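Hypothetical membrane protein (Corynebacterium glutamicum, PDB 6JSA) binds heme through the C-terminal HtaA domain described here and probably takes part in heme transfer during heme uptake. Local coordinates at residues 76-81 against 98-103; 24-29 against 70-75; 136-141 against 148-153. All blocks are in the same frame, centred on the assembly; numbering follows the deposited sequence. Where two conformers were deposited one is given.

Contact 1. Residues 76-81 against 98-103; sequences LDMQIA and VVSSDM. With HEM (protoporphyrin IX containing Fe), chain B.
Gln79 and Val99 face each other as the hydrogen-bonded pair of an antiparallel hairpin. Gln79 N reaches Val99 O at 2.7 Å, almost straight at 175°, and Val99 N returns a bond of 3.1 Å to Gln79 O. Toward the heme the strands begin to part. Ser101 N gives Asp77 O only a weak bond, bent to 126°, and two waters fill in. Water 1 accepts from Asp77 N, at 2.9 Å, and from Ser101 N. Water 2 donates to Asp77 O and also bonds Ser101 OG at 2.8 Å. On the face lined by Met78 and Ser100, Met78 CG lies opposite the backbone N (chi1 -177°) and the chain is extended beyond it, laying its flank alongside the serine hydroxyl: Met78 CG is 3.5 Å from Ser100 OG, and SD passes farther off. That buried hydroxyl is satisfied by a hydrogen bond to Ala145 O in helix 140-145, while Asp77 OD1 is held by His68.

At the heme end, Leu76 CD1 lies against one heme face, 3.6 Å from C3C of the heme, and Met103 CG, in the conformer described, against the opposite face. Ser101 O comes 3.3 Å from the heme methyl CMC. Further out, helix 16-23 touches Leu76 through Tyr21 and Ile22. Strand 76-88 is bonded on its other side to strand 66-71, where Met78 pairs with Phe69 and Ile80 with Ile67; strand 91-101 pairs in turn with strand 107-111, Val98 bonding to Tyr110.

Contact 2. Residues 24-29 against 70-75; sequences GSIANG and TGHGGI. With HEM (protoporphyrin IX containing Fe), chain B.
The His72 imidazole is slotted between Ala27 and the heme, forming part of a tyrosine-histidine heme site of the kind also known from HasA hemophores. Tyr21, in helix 16-23, is the axial ligand of the iron, and His72 NE2 is hydrogen-bonded to its OH, which makes His72 a second-shell residue, consistent with positioning the ligand. The ring lies nearly parallel to the porphyrin, with heme atom C3B over its centre; His72 CE1 comes 3.3 Å from heme C2B. Against the opposite face comes Ala27: its CA sits 3.8 Å from the His72 ring centroid and 20° off the normal, a CH-pi contact offset toward the rim. Ala27 CB adds a contact of 3.9 Å with His72 NE2. Pressed from both faces and tied at NE2, the imidazole has little freedom to rotate.

Its orientation starts at the backbone. A first torsion of -62° sets CG beside the histidine's own N, on the side where that N meets the 24-29 loop: His72 N donates to Ala27 O over 2.9 Å, almost straight at 177°. Ile26 approaches the ring obliquely, its O 3.4 Å from His72 CE1, while its side chain turns along the heme, Ile26 CD1 resting 3.6 Å from propionate oxygen O2A. His72 itself stands in a tight turn that follows strand 66-71, closed by Gly74 N bonding to Gly71 O. Beside the histidine, toward strand 66-71, two glycines let the chains meet backbone to backbone, Gly29 CA lying 3.9 Å from Gly71 CA. There Gly29 CA also makes a CA-H...O contact with Thr70 O, at 3.1 Å.

Contact 3. Residues 136-141 against 148-153; sequences VSLSQS and DFYTPG. With HEM (protoporphyrin IX containing Fe), chain B.
Leu138 O accepts the N-H of Gly153 at 2.8 Å, pinning the 148-153 loop to the end of strand 129-138 although the touching parts of the two chains run 111° apart. Leu138 directs its side chain into the loop: CG lies anti to N (chi1 -174°), and methyl CD2 meets Tyr150 CB at 3.5 Å, the two side chains crossing at about a right angle. The same methyl lies 3.7 Å from Thr151 O. Ser139 N-caps helix 140-145, and the bent chain of Gln140 brings its OE1 3.5 Å from Pro152 CG.

From this anchor two aromatic rings reach the heme. The Phe149 ring lies parallel to the porphyrin, heme nitrogen ND over its centre, and Phe149 CZ is 3.5 Å from the iron. Tyr150 receives heme methyl CMD over one face, while propionate oxygen O2D sits at the ring's edge, in plane. Tyr150 OH donates to propionate oxygen O2D at a short 2.5 Å; Ser17 OG also bonds the heme. The chemistry implies a divided grip, apolar over the heme face that carries Phe149, polar at one propionate.

How the contacts relate
From the N terminus, residues 24-29, just after helix 16-23, wait for residues 70-75, where contact 2 closes a loop of 40 mostly strand residues. Contact 1 follows at once, closing the hairpin of strands 76-88 and 91-101; Leu76 N probably bonds Gly71 O across the junction, and Ile75 packs on Ser101. Contact 3 comes last, rounding helix 140-145 to tie the 148-153 loop to the end of strand 129-138; it touches contact 1 where Met103 packs on Phe149. The three lie in series, neither nesting nor crossing. The heme unites them: contacts 2 and 3 do not touch and present His72 and Phe149 to its opposite faces, while contact 1 borders both.

Contact 1. Residues 76-81 against 98-103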
loop_
_atom_site.group_PDB
_atom_site.type_symbol
_atom_site.label_atom_id
_atom_site.label_comp_id
_atom_site.label_asym_id
_atom_site.label_seq_id
_atom_site.Cartn_x
_atom_site.Cartn_y
_atom_site.Cartn_z
ATOM N N LEU A 76 15.078 2.161 -12.827
ATOM C CA LEU A 76 13.903 2.129 -11.969
ATOM C C LEU A 76 13.947 0.843 -11.152
ATOM O O LEU A 76 14.017 -0.259 -11.710
ATOM C CB LEU A 76 12.627 2.206 -12.805
ATOM C CG LEU A 76 11.304 2.480 -12.080
ATOM C CD1 LEU A 76 10.265 3.026 -13.063
ATOM C CD2 LEU A 76 10.761 1.235 -11.376
ATOM N N ASP A 77 13.902 0.997 -9.830
ATOM C CA ASP A 77 14.032 -0.125 -8.906
ATOM C C ASP A 77 13.319 0.327 -7.632
ATOM O O ASP A 77 13.878 1.096 -6.845
ATOM C CB ASP A 77 15.509 -0.412 -8.668
ATOM C CG ASP A 77 15.754 -1.645 -7.816
ATOM O OD1 ASP A 77 14.858 -2.057 -7.045
ATOM O OD2 ASP A 77 16.871 -2.194 -7.914
ATOM N N MET A 78 12.082 -0.133 -7.456
ATOM C CA MET A 78 11.222 0.346 -6.381
ATOM C C MET A 78 10.665 -0.849 -5.630
ATOM O O MET A 78 9.996 -1.702 -6.221
ATOM C CB MET A 78 10.080 1.205 -6.928
ATOM C CG MET A 78 9.210 1.788 -5.832
ATOM S SD MET A 78 7.889 2.803 -6.517
ATOM C CE MET A 78 7.426 3.769 -5.085
ATOM N N GLN A 79 10.930 -0.902 -4.332
ATOM C CA GLN A 79 10.447 -1.973 -3.478
ATOM C C GLN A 79 9.475 -1.399 -2.461
ATOM O O GLN A 79 9.775 -0.397 -1.804
ATOM C CB GLN A 79 11.613 -2.640 -2.749
ATOM C CG GLN A 79 12.658 -3.238 -3.673
ATOM C CD GLN A 79 13.815 -3.821 -2.904
ATOM O OE1 GLN A 79 13.628 -4.673 -2.034
ATOM N NE2 GLN A 79 15.020 -3.356 -3.205
ATOM N N ILE A 80 8.322 -2.048 -2.330
ATOM C CA ILE A 80 7.315 -1.704 -1.333
ATOM C C ILE A 80 7.035 -2.974 -0.535
ATOM O O ILE A 80 6.667 -4.005 -1.116
ATOM C CB ILE A 80 6.024 -1.181 -1.985
ATOM C CG1 ILE A 80 6.316 0.033 -2.878
ATOM C CG2 ILE A 80 4.986 -0.843 -0.921
ATOM C CD1 ILE A 80 5.119 0.532 -3.647
ATOM N N ALA A 81 7.217 -2.913 0.785
ATOM C CA ALA A 81 7.089 -4.115 1.603
ATOM C C ALA A 81 6.339 -3.831 2.898
ATOM O O ALA A 81 6.316 -2.706 3.402
ATOM C CB ALA A 81 8.457 -4.704 1.948
ATOM N N VAL A 98 9.915 1.209 2.142
ATOM C CA VAL A 98 10.109 1.594 0.745
ATOM C C VAL A 98 11.580 1.862 0.464
ATOM O O VAL A 98 12.225 2.631 1.183
ATOM C CB VAL A 98 9.271 2.832 0.369
ATOM C CG1 VAL A 98 9.500 3.211 -1.105
ATOM C CG2 VAL A 98 7.798 2.580 0.642
ATOM N N VAL A 99 12.091 1.251 -0.608
ATOM C CA VAL A 99 13.406 1.555 -1.171
ATOM C C VAL A 99 13.198 1.859 -2.647
ATOM O O VAL A 99 12.524 1.096 -3.344
ATOM C CB VAL A 99 14.381 0.370 -1.021
ATOM C CG1 VAL A 99 15.752 0.731 -1.582
ATOM C CG2 VAL A 99 14.467 -0.077 0.431
ATOM N N SER A 100 13.742 2.978 -3.127
ATOM C CA SER A 100 13.505 3.326 -4.522
ATOM C C SER A 100 14.693 4.090 -5.076
ATOM O O SER A 100 15.444 4.724 -4.337
ATOM C CB SER A 100 12.241 4.171 -4.673
ATOM O OG SER A 100 11.774 4.145 -5.997
ATOM N N SER A 101 14.833 4.047 -6.398
ATOM C CA SER A 101 15.896 4.748 -7.106
ATOM C C SER A 101 15.366 5.958 -7.867
ATOM O O SER A 101 14.213 5.983 -8.302
ATOM C CB SER A 101 16.588 3.809 -8.091
ATOM O OG SER A 101 17.389 2.868 -7.402
ATOM N N ASP A 102 16.231 6.961 -8.037
ATOM C CA ASP A 102 15.941 8.119 -8.874
ATOM C C ASP A 102 16.366 7.833 -10.318
ATOM O O ASP A 102 16.815 6.733 -10.649
ATOM C CB ASP A 102 16.568 9.383 -8.276
ATOM C CG ASP A 102 18.095 9.360 -8.275
ATOM O OD1 ASP A 102 18.712 8.539 -8.990
ATOM O OD2 ASP A 102 18.688 10.184 -7.544
ATOM N N MET A 103 16.237 8.838 -11.193
ATOM C CA MET A 103 16.555 8.644 -12.607
ATOM C C MET A 103 18.042 8.456 -12.883
ATOM O O MET A 103 18.393 8.045 -13.994
ATOM C CB MET A 103 15.981 9.765 -13.482
ATOM C CG MET A 103 14.631 9.411 -14.060
ATOM S SD MET A 103 14.031 10.396 -15.446
ATOM C CE MET A 103 15.272 10.099 -16.700
HETATM C CHA HEM B . 6.571 8.261 -16.371
HETATM C CHB HEM B . 10.897 8.365 -18.525
HETATM C CHC HEM B . 12.927 6.575 -14.513
HETATM C CHD HEM B . 8.673 6.840 -12.239
HETATM C C1A HEM B . 7.559 8.411 -17.314
HETATM C C2A HEM B . 7.358 8.830 -18.688
HETATM C C3A HEM B . 8.547 8.861 -19.294
HETATM C C4A HEM B . 9.543 8.479 -18.306
HETATM C CMA HEM B . 8.840 9.234 -20.769
HETATM C CAA HEM B . 5.981 9.107 -19.309
HETATM C CBA HEM B . 5.384 7.725 -19.600
HETATM C CGA HEM B . 3.979 7.818 -20.135
HETATM O O1A HEM B . 3.315 8.862 -19.938
HETATM O O2A HEM B . 3.509 6.830 -20.749
HETATM C C1B HEM B . 11.820 7.833 -17.654
HETATM C C2B HEM B . 13.202 7.523 -17.952
HETATM C C3B HEM B . 13.770 7.032 -16.838
HETATM C C4B HEM B . 12.749 7.016 -15.808
HETATM C CMB HEM B . 13.835 7.760 -19.333
HETATM C CAB HEM B . 15.211 6.536 -16.576
HETATM C CBB HEM B . 16.174 6.408 -17.497
HETATM C C1C HEM B . 11.963 6.521 -13.530
HETATM C C2C HEM B . 12.199 6.167 -12.146
HETATM C C3C HEM B . 11.024 6.207 -11.514
HETATM C C4C HEM B . 10.012 6.627 -12.472
HETATM C CMC HEM B . 13.564 5.771 -11.544
HETATM C CAC HEM B . 10.810 5.894 -10.014
HETATM C CBC HEM B . 9.750 5.177 -9.605
HETATM C C1D HEM B . 7.748 7.271 -13.159
HETATM C C2D HEM B . 6.352 7.504 -12.883
HETATM C C3D HEM B . 5.768 7.893 -14.015
HETATM C C4D HEM B . 6.774 7.909 -15.056
HETATM C CMD HEM B . 5.689 7.333 -11.507
HETATM C CAD HEM B . 4.275 8.234 -14.210
HETATM C CBD HEM B . 3.575 6.961 -14.703
HETATM C CGD HEM B . 2.092 7.206 -14.809
HETATM O O1D HEM B . 1.632 7.730 -15.854
HETATM O O2D HEM B . 1.362 6.874 -13.841
HETATM N NA HEM B . 8.908 8.204 -17.109
HETATM N NB HEM B . 11.572 7.499 -16.338
HETATM N NC HEM B . 10.615 6.803 -13.696
HETATM N ND HEM B . 7.982 7.527 -14.499
HETATM FE FE HEM B . 9.723 7.214 -15.494
HETATM O O HOH W 1 12.933 3.501 -8.665
HETATM O O HOH W 2 16.305 1.252 -5.352
#

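Contact 2. Residues 24-29 against 70-75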
loop_
_atom_site.group_PDB
_atom_site.type_symbol
_atom_site.label_atom_id
_atom_site.label_comp_id
_atom_site.label_asym_id
_atom_site.label_seq_id
_atom_site.Cartn_x
_atom_site.Cartn_y
_atom_site.Cartn_z
ATOM N N GLY A 24 4.659 -1.156 -19.884
ATOM C CA GLY A 24 4.536 -0.589 -21.207
ATOM C C GLY A 24 5.867 -0.454 -21.925
ATOM O O GLY A 24 6.919 -0.895 -21.458
ATOM N N SER A 25 5.810 0.206 -23.079
ATOM C CA SER A 25 6.921 0.248 -24.021
ATOM C C SER A 25 7.920 1.360 -23.738
ATOM O O SER A 25 8.895 1.495 -24.487
ATOM C CB SER A 25 6.397 0.359 -25.458
ATOM O OG SER A 25 5.529 1.471 -25.596
ATOM N N ILE A 26 7.710 2.154 -22.689
ATOM C CA ILE A 26 8.679 3.170 -22.291
ATOM C C ILE A 26 9.565 2.623 -21.173
ATOM O O ILE A 26 10.795 2.598 -21.290
ATOM C CB ILE A 26 7.981 4.486 -21.899
ATOM C CG1 ILE A 26 7.328 5.107 -23.141
ATOM C CG2 ILE A 26 8.971 5.433 -21.231
ATOM C CD1 ILE A 26 6.419 6.285 -22.858
ATOM N N ALA A 27 8.952 2.168 -20.083
ATOM C CA ALA A 27 9.745 1.570 -19.014
ATOM C C ALA A 27 10.288 0.203 -19.406
ATOM O O ALA A 27 11.362 -0.183 -18.936
ATOM C CB ALA A 27 8.918 1.457 -17.735
ATOM N N ASN A 28 9.560 -0.540 -20.243
ATOM C CA ASN A 28 9.923 -1.913 -20.609
ATOM C C ASN A 28 10.295 -2.724 -19.373
ATOM O O ASN A 28 11.315 -3.417 -19.330
ATOM C CB ASN A 28 11.025 -1.950 -21.669
ATOM C CG ASN A 28 10.636 -1.204 -22.919
ATOM O OD1 ASN A 28 11.162 -0.126 -23.204
ATOM N ND2 ASN A 28 9.688 -1.760 -23.664
ATOM N N GLY A 29 9.453 -2.605 -18.350
ATOM C CA GLY A 29 9.728 -3.176 -17.051
ATOM C C GLY A 29 8.772 -4.277 -16.656
ATOM O O GLY A 29 8.048 -4.841 -17.483
ATOM N N THR A 70 10.643 -2.941 -11.492
ATOM C CA THR A 70 11.869 -2.596 -12.206
ATOM C C THR A 70 11.522 -2.052 -13.583
ATOM O O THR A 70 10.455 -2.330 -14.134
ATOM C CB THR A 70 12.807 -3.798 -12.354
ATOM O OG1 THR A 70 12.120 -4.853 -13.032
ATOM C CG2 THR A 70 13.289 -4.281 -10.998
ATOM N N GLY A 71 12.446 -1.271 -14.133
ATOM C CA GLY A 71 12.260 -0.690 -15.453
ATOM C C GLY A 71 13.520 0.029 -15.877
ATOM O O GLY A 71 14.453 0.212 -15.086
ATOM N N HIS A 72 13.537 0.439 -17.144
ATOM C CA HIS A 72 14.640 1.232 -17.690
ATOM C C HIS A 72 15.995 0.566 -17.442
ATOM O O HIS A 72 16.942 1.189 -16.953
ATOM C CB HIS A 72 14.611 2.656 -17.142
ATOM C CG HIS A 72 13.378 3.416 -17.513
ATOM N ND1 HIS A 72 13.186 3.953 -18.770
ATOM C CD2 HIS A 72 12.269 3.720 -16.800
ATOM C CE1 HIS A 72 12.018 4.569 -18.806
ATOM N NE2 HIS A 72 11.441 4.439 -17.625
ATOM N N GLY A 73 16.074 -0.725 -17.752
ATOM C CA GLY A 73 17.327 -1.445 -17.591
ATOM C C GLY A 73 17.846 -1.482 -16.171
ATOM O O GLY A 73 19.059 -1.592 -15.964
ATOM N N GLY A 74 16.959 -1.393 -15.184
ATOM C CA GLY A 74 17.349 -1.418 -13.792
ATOM C C GLY A 74 17.497 -0.059 -13.144
ATOM O O GLY A 74 17.702 0.007 -11.924
ATOM N N ILE A 75 17.416 1.028 -13.916
ATOM C CA ILE A 75 17.454 2.357 -13.314
ATOM C C ILE A 75 16.270 2.545 -12.376
ATOM O O ILE A 75 16.418 3.045 -11.254
ATOM C CB ILE A 75 17.505 3.445 -14.400
ATOM C CG1 ILE A 75 18.859 3.432 -15.112
ATOM C CG2 ILE A 75 17.246 4.812 -13.780
ATOM C CD1 ILE A 75 19.993 3.927 -14.260
HETATM C CHA HEM B . 6.571 8.261 -16.371
HETATM C CHB HEM B . 10.897 8.365 -18.525
HETATM C CHC HEM B . 12.927 6.575 -14.513
HETATM C CHD HEM B . 8.673 6.840 -12.239
HETATM C C1A HEM B . 7.559 8.411 -17.314
HETATM C C2A HEM B . 7.358 8.830 -18.688
HETATM C C3A HEM B . 8.547 8.861 -19.294
HETATM C C4A HEM B . 9.543 8.479 -18.306
HETATM C CMA HEM B . 8.840 9.234 -20.769
HETATM C CAA HEM B . 5.981 9.107 -19.309
HETATM C CBA HEM B . 5.384 7.725 -19.600
HETATM C CGA HEM B . 3.979 7.818 -20.135
HETATM O O1A HEM B . 3.315 8.862 -19.938
HETATM O O2A HEM B . 3.509 6.830 -20.749
HETATM C C1B HEM B . 11.820 7.833 -17.654
HETATM C C2B HEM B . 13.202 7.523 -17.952
HETATM C C3B HEM B . 13.770 7.032 -16.838
HETATM C C4B HEM B . 12.749 7.016 -15.808
HETATM C CMB HEM B . 13.835 7.760 -19.333
HETATM C CAB HEM B . 15.211 6.536 -16.576
HETATM C CBB HEM B . 16.174 6.408 -17.497
HETATM C C1C HEM B . 11.963 6.521 -13.530
HETATM C C2C HEM B . 12.199 6.167 -12.146
HETATM C C3C HEM B . 11.024 6.207 -11.514
HETATM C C4C HEM B . 10.012 6.627 -12.472
HETATM C CMC HEM B . 13.564 5.771 -11.544
HETATM C CAC HEM B . 10.810 5.894 -10.014
HETATM C CBC HEM B . 9.750 5.177 -9.605
HETATM C C1D HEM B . 7.748 7.271 -13.159
HETATM C C2D HEM B . 6.352 7.504 -12.883
HETATM C C3D HEM B . 5.768 7.893 -14.015
HETATM C C4D HEM B . 6.774 7.909 -15.056
HETATM C CMD HEM B . 5.689 7.333 -11.507
HETATM C CAD HEM B . 4.275 8.234 -14.210
HETATM C CBD HEM B . 3.575 6.961 -14.703
HETATM C CGD HEM B . 2.092 7.206 -14.809
HETATM O O1D HEM B . 1.632 7.730 -15.854
HETATM O O2D HEM B . 1.362 6.874 -13.841
HETATM N NA HEM B . 8.908 8.204 -17.109
HETATM N NB HEM B . 11.572 7.499 -16.338
HETATM N NC HEM B . 10.615 6.803 -13.696
HETATM N ND HEM B . 7.982 7.527 -14.499
HETATM FE FE HEM B . 9.723 7.214 -15.494
#

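Contact 3. Residues 136-141 against 148-153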
loop_
_atom_site.group_PDB
_atom_site.type_symbol
_atom_site.label_atom_id
_atom_site.label_comp_id
_atom_site.label_asym_id
_atom_site.label_seq_id
_atom_site.Cartn_x
_atom_site.Cartn_y
_atom_site.Cartn_z
ATOM N N VAL A 136 -6.307 7.079 -1.434
ATOM C CA VAL A 136 -4.910 7.132 -1.007
ATOM C C VAL A 136 -4.274 8.375 -1.621
ATOM O O VAL A 136 -4.138 8.470 -2.847
ATOM C CB VAL A 136 -4.142 5.868 -1.430
ATOM C CG1 VAL A 136 -2.709 5.941 -0.936
ATOM C CG2 VAL A 136 -4.841 4.597 -0.921
ATOM N N SER A 137 -3.865 9.313 -0.772
ATOM C CA SER A 137 -3.263 10.573 -1.202
ATOM C C SER A 137 -1.772 10.519 -0.918
ATOM O O SER A 137 -1.362 10.384 0.236
ATOM C CB SER A 137 -3.883 11.739 -0.437
ATOM O OG SER A 137 -5.251 11.877 -0.757
ATOM N N LEU A 138 -0.967 10.646 -1.967
ATOM C CA LEU A 138 0.463 10.396 -1.873
ATOM C C LEU A 138 1.150 11.349 -0.895
ATOM O O LEU A 138 0.916 12.561 -0.910
ATOM C CB LEU A 138 1.073 10.555 -3.262
ATOM C CG LEU A 138 2.541 10.203 -3.457
ATOM C CD1 LEU A 138 2.770 8.725 -3.191
ATOM C CD2 LEU A 138 2.955 10.574 -4.867
ATOM N N SER A 139 2.030 10.793 -0.062
ATOM C CA SER A 139 2.803 11.556 0.907
ATOM C C SER A 139 4.032 12.195 0.256
ATOM O O SER A 139 4.369 11.935 -0.902
ATOM C CB SER A 139 3.289 10.627 2.015
ATOM O OG SER A 139 4.257 9.730 1.486
ATOM N N GLN A 140 4.720 13.030 1.041
ATOM C CA GLN A 140 5.980 13.614 0.590
ATOM C C GLN A 140 7.006 12.528 0.282
ATOM O O GLN A 140 7.623 12.520 -0.788
ATOM C CB GLN A 140 6.517 14.568 1.660
ATOM C CG GLN A 140 5.578 15.710 2.020
ATOM C CD GLN A 140 5.617 16.836 1.012
ATOM O OE1 GLN A 140 6.547 16.934 0.215
ATOM N NE2 GLN A 140 4.605 17.693 1.042
ATOM N N SER A 141 7.201 11.595 1.218
ATOM C CA SER A 141 8.166 10.524 0.986
ATOM C C SER A 141 7.745 9.656 -0.190
ATOM O O SER A 141 8.592 9.216 -0.976
ATOM C CB SER A 141 8.338 9.678 2.246
ATOM O OG SER A 141 7.131 9.020 2.569
ATOM N N ASP A 148 9.663 11.883 -8.053
ATOM C CA ASP A 148 9.008 13.165 -8.284
ATOM C C ASP A 148 8.151 13.185 -9.545
ATOM O O ASP A 148 7.771 14.266 -10.012
ATOM C CB ASP A 148 9.992 14.344 -8.272
ATOM C CG ASP A 148 10.824 14.401 -6.999
ATOM O OD1 ASP A 148 10.266 14.229 -5.893
ATOM O OD2 ASP A 148 12.046 14.625 -7.115
ATOM N N PHE A 149 7.818 12.017 -10.113
ATOM C CA PHE A 149 6.886 12.003 -11.237
ATOM C C PHE A 149 5.448 12.257 -10.802
ATOM O O PHE A 149 4.637 12.697 -11.625
ATOM C CB PHE A 149 6.991 10.703 -12.038
ATOM C CG PHE A 149 8.161 10.663 -12.984
ATOM C CD1 PHE A 149 9.392 10.174 -12.577
ATOM C CD2 PHE A 149 8.024 11.125 -14.286
ATOM C CE1 PHE A 149 10.464 10.130 -13.459
ATOM C CE2 PHE A 149 9.094 11.094 -15.175
ATOM C CZ PHE A 149 10.313 10.600 -14.764
ATOM N N TYR A 150 5.113 11.981 -9.545
ATOM C CA TYR A 150 3.839 12.365 -8.958
ATOM C C TYR A 150 4.129 13.369 -7.857
ATOM O O TYR A 150 5.092 13.207 -7.105
ATOM C CB TYR A 150 3.132 11.180 -8.294
ATOM C CG TYR A 150 2.875 9.962 -9.149
ATOM C CD1 TYR A 150 2.337 10.071 -10.424
ATOM C CD2 TYR A 150 3.156 8.690 -8.662
ATOM C CE1 TYR A 150 2.098 8.946 -11.200
ATOM C CE2 TYR A 150 2.912 7.562 -9.425
ATOM C CZ TYR A 150 2.386 7.692 -10.690
ATOM O OH TYR A 150 2.160 6.563 -11.447
ATOM N N THR A 151 3.283 14.389 -7.742
ATOM C CA THR A 151 3.405 15.381 -6.686
ATOM C C THR A 151 2.747 14.877 -5.404
ATOM O O THR A 151 1.854 14.022 -5.440
ATOM C CB THR A 151 2.684 16.655 -7.107
ATOM O OG1 THR A 151 1.333 16.325 -7.449
ATOM C CG2 THR A 151 3.384 17.334 -8.289
ATOM N N PRO A 152 3.150 15.415 -4.253
ATOM C CA PRO A 152 2.432 15.101 -3.012
ATOM C C PRO A 152 0.956 15.454 -3.140
ATOM O O PRO A 152 0.592 16.509 -3.664
ATOM C CB PRO A 152 3.131 15.981 -1.969
ATOM C CG PRO A 152 4.510 16.215 -2.529
ATOM C CD PRO A 152 4.310 16.302 -4.023
ATOM N N GLY A 153 0.099 14.549 -2.675
ATOM C CA GLY A 153 -1.331 14.724 -2.790
ATOM C C GLY A 153 -1.957 14.072 -4.000
ATOM O O GLY A 153 -3.190 14.011 -4.084
HETATM C CHA HEM B . 6.571 8.261 -16.371
HETATM C CHB HEM B . 10.897 8.365 -18.525
HETATM C CHC HEM B . 12.927 6.575 -14.513
HETATM C CHD HEM B . 8.673 6.840 -12.239
HETATM C C1A HEM B . 7.559 8.411 -17.314
HETATM C C2A HEM B . 7.358 8.830 -18.688
HETATM C C3A HEM B . 8.547 8.861 -19.294
HETATM C C4A HEM B . 9.543 8.479 -18.306
HETATM C CMA HEM B . 8.840 9.234 -20.769
HETATM C CAA HEM B . 5.981 9.107 -19.309
HETATM C CBA HEM B . 5.384 7.725 -19.600
HETATM C CGA HEM B . 3.979 7.818 -20.135
HETATM O O1A HEM B . 3.315 8.862 -19.938
HETATM O O2A HEM B . 3.509 6.830 -20.749
HETATM C C1B HEM B . 11.820 7.833 -17.654
HETATM C C2B HEM B . 13.202 7.523 -17.952
HETATM C C3B HEM B . 13.770 7.032 -16.838
HETATM C C4B HEM B . 12.749 7.016 -15.808
HETATM C CMB HEM B . 13.835 7.760 -19.333
HETATM C CAB HEM B . 15.211 6.536 -16.576
HETATM C CBB HEM B . 16.174 6.408 -17.497
HETATM C C1C HEM B . 11.963 6.521 -13.530
HETATM C C2C HEM B . 12.199 6.167 -12.146
HETATM C C3C HEM B . 11.024 6.207 -11.514
HETATM C C4C HEM B . 10.012 6.627 -12.472
HETATM C CMC HEM B . 13.564 5.771 -11.544
HETATM C CAC HEM B . 10.810 5.894 -10.014
HETATM C CBC HEM B . 9.750 5.177 -9.605
HETATM C C1D HEM B . 7.748 7.271 -13.159
HETATM C C2D HEM B . 6.352 7.504 -12.883
HETATM C C3D HEM B . 5.768 7.893 -14.015
HETATM C C4D HEM B . 6.774 7.909 -15.056
HETATM C CMD HEM B . 5.689 7.333 -11.507
HETATM C CAD HEM B . 4.275 8.234 -14.210
HETATM C CBD HEM B . 3.575 6.961 -14.703
HETATM C CGD HEM B . 2.092 7.206 -14.809
HETATM O O1D HEM B . 1.632 7.730 -15.854
HETATM O O2D HEM B . 1.362 6.874 -13.841
HETATM N NA HEM B . 8.908 8.204 -17.109
HETATM N NB HEM B . 11.572 7.499 -16.338
HETATM N NC HEM B . 10.615 6.803 -13.696
HETATM N ND HEM B . 7.982 7.527 -14.499
HETATM FE FE HEM B . 9.723 7.214 -15.494
#